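Pyridoxamine 5'-phosphate oxidase-related, FMN-binding protein (Paracoccus denitrificans, PDB 6VNA) probably acts as a noncanonical heme oxygenase specific for the degradation of c-type heme, on a fold related to the FMN-binding pyridoxamine phosphate oxidases. Local coordinates at residues Arg7-Asp11 and Glu12-Leu16; Phe148-Ala152 and Ser153-Lys157. One frame throughout, in Å; residues are numbered along the deposited sequence.

Contact 1: residues Arg7-Asp11 and Glu12-Leu16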
loop_
_atom_site.group_PDB
_atom_site.type_symbol
_atom_site.label_atom_id
_atom_site.label_comp_id
_atom_site.label_asym_id
_atom_site.label_seq_id
_atom_site.Cartn_x
_atom_site.Cartn_y
_atom_site.Cartn_z
ATOM N N ARG A 7 2.084 4.933 22.462
ATOM C CA ARG A 7 2.183 3.471 22.166
ATOM C C ARG A 7 0.900 2.785 22.630
ATOM O O ARG A 7 0.289 2.072 21.814
ATOM C CB ARG A 7 3.397 2.815 22.839
ATOM C CG ARG A 7 4.739 3.129 22.187
ATOM C CD ARG A 7 4.866 2.748 20.720
ATOM N NE ARG A 7 4.584 1.339 20.482
ATOM C CZ ARG A 7 4.394 0.784 19.285
ATOM N NH1 ARG A 7 4.454 1.505 18.174
ATOM N NH2 ARG A 7 4.140 -0.507 19.199
ATOM N N GLU A 8 0.518 2.996 23.889
ATOM C CA GLU A 8 -0.682 2.372 24.510
ATOM C C GLU A 8 -1.936 2.848 23.763
ATOM O O GLU A 8 -2.175 4.064 23.681
ATOM C CB GLU A 8 -0.743 2.701 26.002
ATOM C CG GLU A 8 -1.833 1.965 26.762
ATOM C CD GLU A 8 -1.674 2.037 28.276
ATOM O OE1 GLU A 8 -0.889 2.890 28.750
ATOM O OE2 GLU A 8 -2.325 1.239 28.985
ATOM N N THR A 9 -2.707 1.906 23.236
ATOM C CA THR A 9 -3.930 2.155 22.445
ATOM C C THR A 9 -4.992 2.758 23.368
ATOM O O THR A 9 -5.236 2.164 24.405
ATOM C CB THR A 9 -4.335 0.853 21.743
ATOM O OG1 THR A 9 -3.202 0.492 20.956
ATOM C CG2 THR A 9 -5.577 0.967 20.887
ATOM N N THR A 10 -5.598 3.886 22.966
ATOM C CA THR A 10 -6.689 4.624 23.669
ATOM C C THR A 10 -7.951 4.588 22.813
ATOM O O THR A 10 -7.835 4.255 21.625
ATOM C CB THR A 10 -6.305 6.092 23.900
ATOM O OG1 THR A 10 -6.109 6.670 22.606
ATOM C CG2 THR A 10 -5.048 6.281 24.727
ATOM N N ASP A 11 -9.100 4.974 23.363
ATOM C CA ASP A 11 -10.381 5.036 22.603
ATOM C C ASP A 11 -10.274 6.106 21.494
ATOM O O ASP A 11 -10.980 5.985 20.442
ATOM C CB ASP A 11 -11.573 5.252 23.549
ATOM C CG ASP A 11 -12.098 3.970 24.189
ATOM O OD1 ASP A 11 -11.703 2.886 23.733
ATOM O OD2 ASP A 11 -12.911 4.057 25.132
ATOM N N GLU A 12 -9.438 7.130 21.701
ATOM C CA GLU A 12 -9.212 8.213 20.709
ATOM C C GLU A 12 -8.539 7.584 19.473
ATOM O O GLU A 12 -9.057 7.759 18.337
ATOM C CB GLU A 12 -8.401 9.360 21.328
ATOM C CG GLU A 12 -9.052 10.024 22.535
ATOM C CD GLU A 12 -8.395 11.319 23.015
ATOM O OE1 GLU A 12 -7.150 11.467 22.893
ATOM O OE2 GLU A 12 -9.135 12.201 23.498
ATOM N N ALA A 13 -7.455 6.838 19.687
ATOM C CA ALA A 13 -6.738 6.074 18.638
ATOM C C ALA A 13 -7.721 5.141 17.912
ATOM O O ALA A 13 -7.741 5.111 16.649
ATOM C CB ALA A 13 -5.556 5.349 19.240
ATOM N N ARG A 14 -8.589 4.466 18.653
ATOM C CA ARG A 14 -9.576 3.529 18.056
ATOM C C ARG A 14 -10.471 4.302 17.093
ATOM O O ARG A 14 -10.689 3.819 15.961
ATOM C CB ARG A 14 -10.378 2.800 19.145
ATOM C CG ARG A 14 -9.551 1.830 19.990
ATOM C CD ARG A 14 -10.315 0.969 20.998
ATOM N NE ARG A 14 -9.306 0.194 21.715
ATOM C CZ ARG A 14 -8.833 0.429 22.942
ATOM N NH1 ARG A 14 -9.333 1.392 23.699
ATOM N NH2 ARG A 14 -7.861 -0.331 23.419
ATOM N N ALA A 15 -10.965 5.468 17.515
ATOM C CA ALA A 15 -11.944 6.291 16.751
ATOM C C ALA A 15 -11.265 6.885 15.495
ATOM O O ALA A 15 -11.884 6.904 14.393
ATOM C CB ALA A 15 -12.505 7.356 17.662
ATOM N N LEU A 16 -10.011 7.333 15.615
ATOM C CA LEU A 16 -9.274 7.826 14.426
ATOM C C LEU A 16 -9.212 6.707 13.373
ATOM O O LEU A 16 -9.582 6.980 12.198
ATOM C CB LEU A 16 -7.880 8.305 14.832
ATOM C CG LEU A 16 -7.142 8.983 13.685
ATOM C CD1 LEU A 16 -8.050 10.002 12.994
ATOM C CD2 LEU A 16 -5.841 9.612 14.164
#
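Thr-10 and Asp-11 hand their carbonyls to Arg-14 and Ala-15 as the incoming loop turns into helix 11-23. The two i-to-i+4 bonds are Arg-14 N to Thr-10 O at 3.1 Å and Ala-15 N to Asp-11 O at 3.0 Å, and they open the regular helical ladder. Thr-10 is the N-cap. Its OG1 sits between its own backbone N and carbonyl carbon (chi1 61°), which carries the hydroxyl over the start of the helix to accept from Ala-13 N at 3.2 Å. That bond is nearly straight, 174° at the hydrogen, and it gives a first-turn amide a side-chain acceptor, the usual role of an N-cap residue.

On another side of the same turn, Asp-11 and Arg-14 form an i-to-i+3 salt bridge, with NH1 of Arg-14 2.8 Å from OD1 of Asp-11. The arginine donates close to its own guanidinium plane, but the oxygen is met from above the carboxylate, and the two planes stand 74° apart. A single oxygen and a single nitrogen therefore do the work. Arg-14 reaches this position with its chain extended from CG to NE; its NE also pairs with Asp-154, so two carboxylates share the cation. A negative Asp-11 in the first turn would also be expected to suit the positive end of the helix dipole. Were Arg-14 replaced by an alanine, both aspartates would probably lose their cationic mate, and the flat group that the Thr-9 methyl packs against would be gone.

Thr-9 points its hydroxyl to the carbonyl of Lys-149 and uses its methyl here. CG2 lies over one face of the guanidinium, the face also approached by Thr-10 O, and comes within 3.6 Å of Arg-14 NH2.

Contact 2: residues Phe148-Ala152 and Ser153-Lys157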
loop_
_atom_site.group_PDB
_atom_site.type_symbol
_atom_site.label_atom_id
_atom_site.label_comp_id
_atom_site.label_asym_id
_atom_site.label_seq_id
_atom_site.Cartn_x
_atom_site.Cartn_y
_atom_site.Cartn_z
ATOM N N PHE A 148 0.158 3.442 17.222
ATOM C CA PHE A 148 -0.659 2.517 18.042
ATOM C C PHE A 148 -0.766 1.167 17.323
ATOM O O PHE A 148 -1.055 1.159 16.092
ATOM C CB PHE A 148 -2.053 3.110 18.274
ATOM C CG PHE A 148 -2.033 4.510 18.819
ATOM C CD1 PHE A 148 -2.035 5.609 17.973
ATOM C CD2 PHE A 148 -1.981 4.733 20.184
ATOM C CE1 PHE A 148 -1.999 6.900 18.484
ATOM C CE2 PHE A 148 -1.952 6.025 20.694
ATOM C CZ PHE A 148 -1.963 7.108 19.844
ATOM N N LYS A 149 -0.563 0.073 18.067
ATOM C CA LYS A 149 -0.919 -1.317 17.656
ATOM C C LYS A 149 -2.414 -1.544 17.897
ATOM O O LYS A 149 -2.880 -1.242 18.992
ATOM C CB LYS A 149 -0.101 -2.357 18.426
ATOM C CG LYS A 149 1.357 -2.427 18.013
ATOM C CD LYS A 149 2.012 -3.766 18.282
ATOM C CE LYS A 149 3.469 -3.783 17.867
ATOM N NZ LYS A 149 4.062 -5.138 17.950
ATOM N N LEU A 150 -3.134 -2.050 16.897
ATOM C CA LEU A 150 -4.602 -2.237 16.959
ATOM C C LEU A 150 -4.950 -3.709 16.718
ATOM O O LEU A 150 -4.274 -4.365 15.911
ATOM C CB LEU A 150 -5.239 -1.342 15.894
ATOM C CG LEU A 150 -5.021 0.162 16.055
ATOM C CD1 LEU A 150 -5.577 0.905 14.860
ATOM C CD2 LEU A 150 -5.679 0.670 17.318
ATOM N N THR A 151 -5.981 -4.200 17.404
ATOM C CA THR A 151 -6.603 -5.523 17.159
ATOM C C THR A 151 -7.671 -5.317 16.092
ATOM O O THR A 151 -7.878 -4.148 15.684
ATOM C CB THR A 151 -7.218 -6.125 18.431
ATOM O OG1 THR A 151 -8.476 -5.488 18.675
ATOM C CG2 THR A 151 -6.308 -5.988 19.631
ATOM N N ALA A 152 -8.346 -6.392 15.694
ATOM C CA ALA A 152 -9.375 -6.369 14.635
ATOM C C ALA A 152 -10.645 -5.716 15.187
ATOM O O ALA A 152 -11.373 -5.068 14.402
ATOM C CB ALA A 152 -9.624 -7.761 14.122
ATOM N N SER A 153 -10.904 -5.868 16.489
ATOM C CA SER A 153 -12.068 -5.247 17.177
ATOM C C SER A 153 -11.892 -3.719 17.188
ATOM O O SER A 153 -12.853 -3.013 16.831
ATOM C CB SER A 153 -12.246 -5.812 18.569
ATOM O OG SER A 153 -11.050 -5.677 19.325
ATOM N N ASP A 154 -10.681 -3.259 17.523
ATOM C CA ASP A 154 -10.242 -1.834 17.539
ATOM C C ASP A 154 -10.596 -1.092 16.237
ATOM O O ASP A 154 -10.863 0.136 16.313
ATOM C CB ASP A 154 -8.735 -1.740 17.802
ATOM C CG ASP A 154 -8.327 -2.081 19.227
ATOM O OD1 ASP A 154 -9.240 -2.281 20.066
ATOM O OD2 ASP A 154 -7.101 -2.120 19.500
ATOM N N MET A 155 -10.598 -1.787 15.094
ATOM C CA MET A 155 -10.768 -1.192 13.741
ATOM C C MET A 155 -12.226 -1.263 13.267
ATOM O O MET A 155 -12.553 -0.544 12.299
ATOM C CB MET A 155 -9.845 -1.894 12.737
ATOM C CG MET A 155 -8.398 -1.525 12.965
ATOM S SD MET A 155 -7.247 -2.241 11.784
ATOM C CE MET A 155 -6.752 -3.736 12.642
ATOM N N LEU A 156 -13.093 -2.040 13.922
ATOM C CA LEU A 156 -14.405 -2.428 13.331
ATOM C C LEU A 156 -15.585 -1.737 14.035
ATOM O O LEU A 156 -16.525 -1.353 13.314
ATOM C CB LEU A 156 -14.530 -3.957 13.359
ATOM C CG LEU A 156 -13.493 -4.725 12.530
ATOM C CD1 LEU A 156 -13.522 -6.208 12.860
ATOM C CD2 LEU A 156 -13.700 -4.517 11.034
ATOM N N LYS A 157 -15.588 -1.610 15.368
ATOM C CA LYS A 157 -16.707 -0.952 16.112
ATOM C C LYS A 157 -16.410 -0.897 17.619
ATOM O O LYS A 157 -17.081 -0.182 18.385
ATOM C CB LYS A 157 -18.029 -1.687 15.848
ATOM C CG LYS A 157 -19.249 -1.083 16.527
ATOM C CD LYS A 157 -19.623 -1.756 17.836
ATOM C CE LYS A 157 -20.333 -3.077 17.646
ATOM N NZ LYS A 157 -21.161 -3.408 18.828
#
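Thr-151 meets Asp-154 and Ser-153 through two polar contacts where strand 148-151 turns into the short helix 152-156, near the C-terminal end of the modelled chain, in a fold of the FMN-binding split-barrel type. The backbone N of Thr-151 donates to OD2 of Asp-154 at 3.2 Å, a nearly straight bond of 170°. The oxygen is approached from well above the carboxylate plane, 52° out of it. OD1 of the same group is engaged by Arg-14, so each oxygen of this buried carboxylate has a donor, and the two bonds together limit how far it can rotate.

Beside it the two hydroxyls meet directly: Thr-151 OG1 lies 2.7 Å from Ser-153 OG in a short hydrogen bond that either could donate. With Ser-153 OG placed between its backbone N and carbonyl carbon (chi1 55°), the serine hydroxyl turns back toward Thr-151. Further on, the helix is only loosely bonded.

Next to these polar groups lies the packing. Leu-150 sets CD2 against the carboxylate, 3.8 Å from Asp-154 OD2, while its CD1 touches Met-155 CG at 4.2 Å. These two apolar side chains continue into the interior, Leu-150 against Ala-17 and Leu-93, Met-155 against Leu-21 and Ile-95. The methionine is bent at its last torsion, which folds the terminal methyl back toward the backbone of Thr-151: Met-155 CE stops 3.3 Å from Thr-151 O.

In the fold
From the N terminus, contact 1 comes first, turning the opening loop into helix 11-23. The chain then runs through the antiparallel sheet and its other helices before contact 2 turns strand 148-151 into the last modelled helix. Each closes a tight local turn; they follow in series, neither nested nor crossing, yet their centres lie about 9 Å apart. Thr-9 OG1 probably hydrogen-bonds to Lys-149 O at 2.6 Å, and Arg-14 NE makes a salt bridge to Asp-154 OD1 at 3.0 Å. Thr-9 CG2 also packs on Leu-150 CD2. Together they join the two ends of the modelled chain, laying the N-terminal loop and first helix along the final strand.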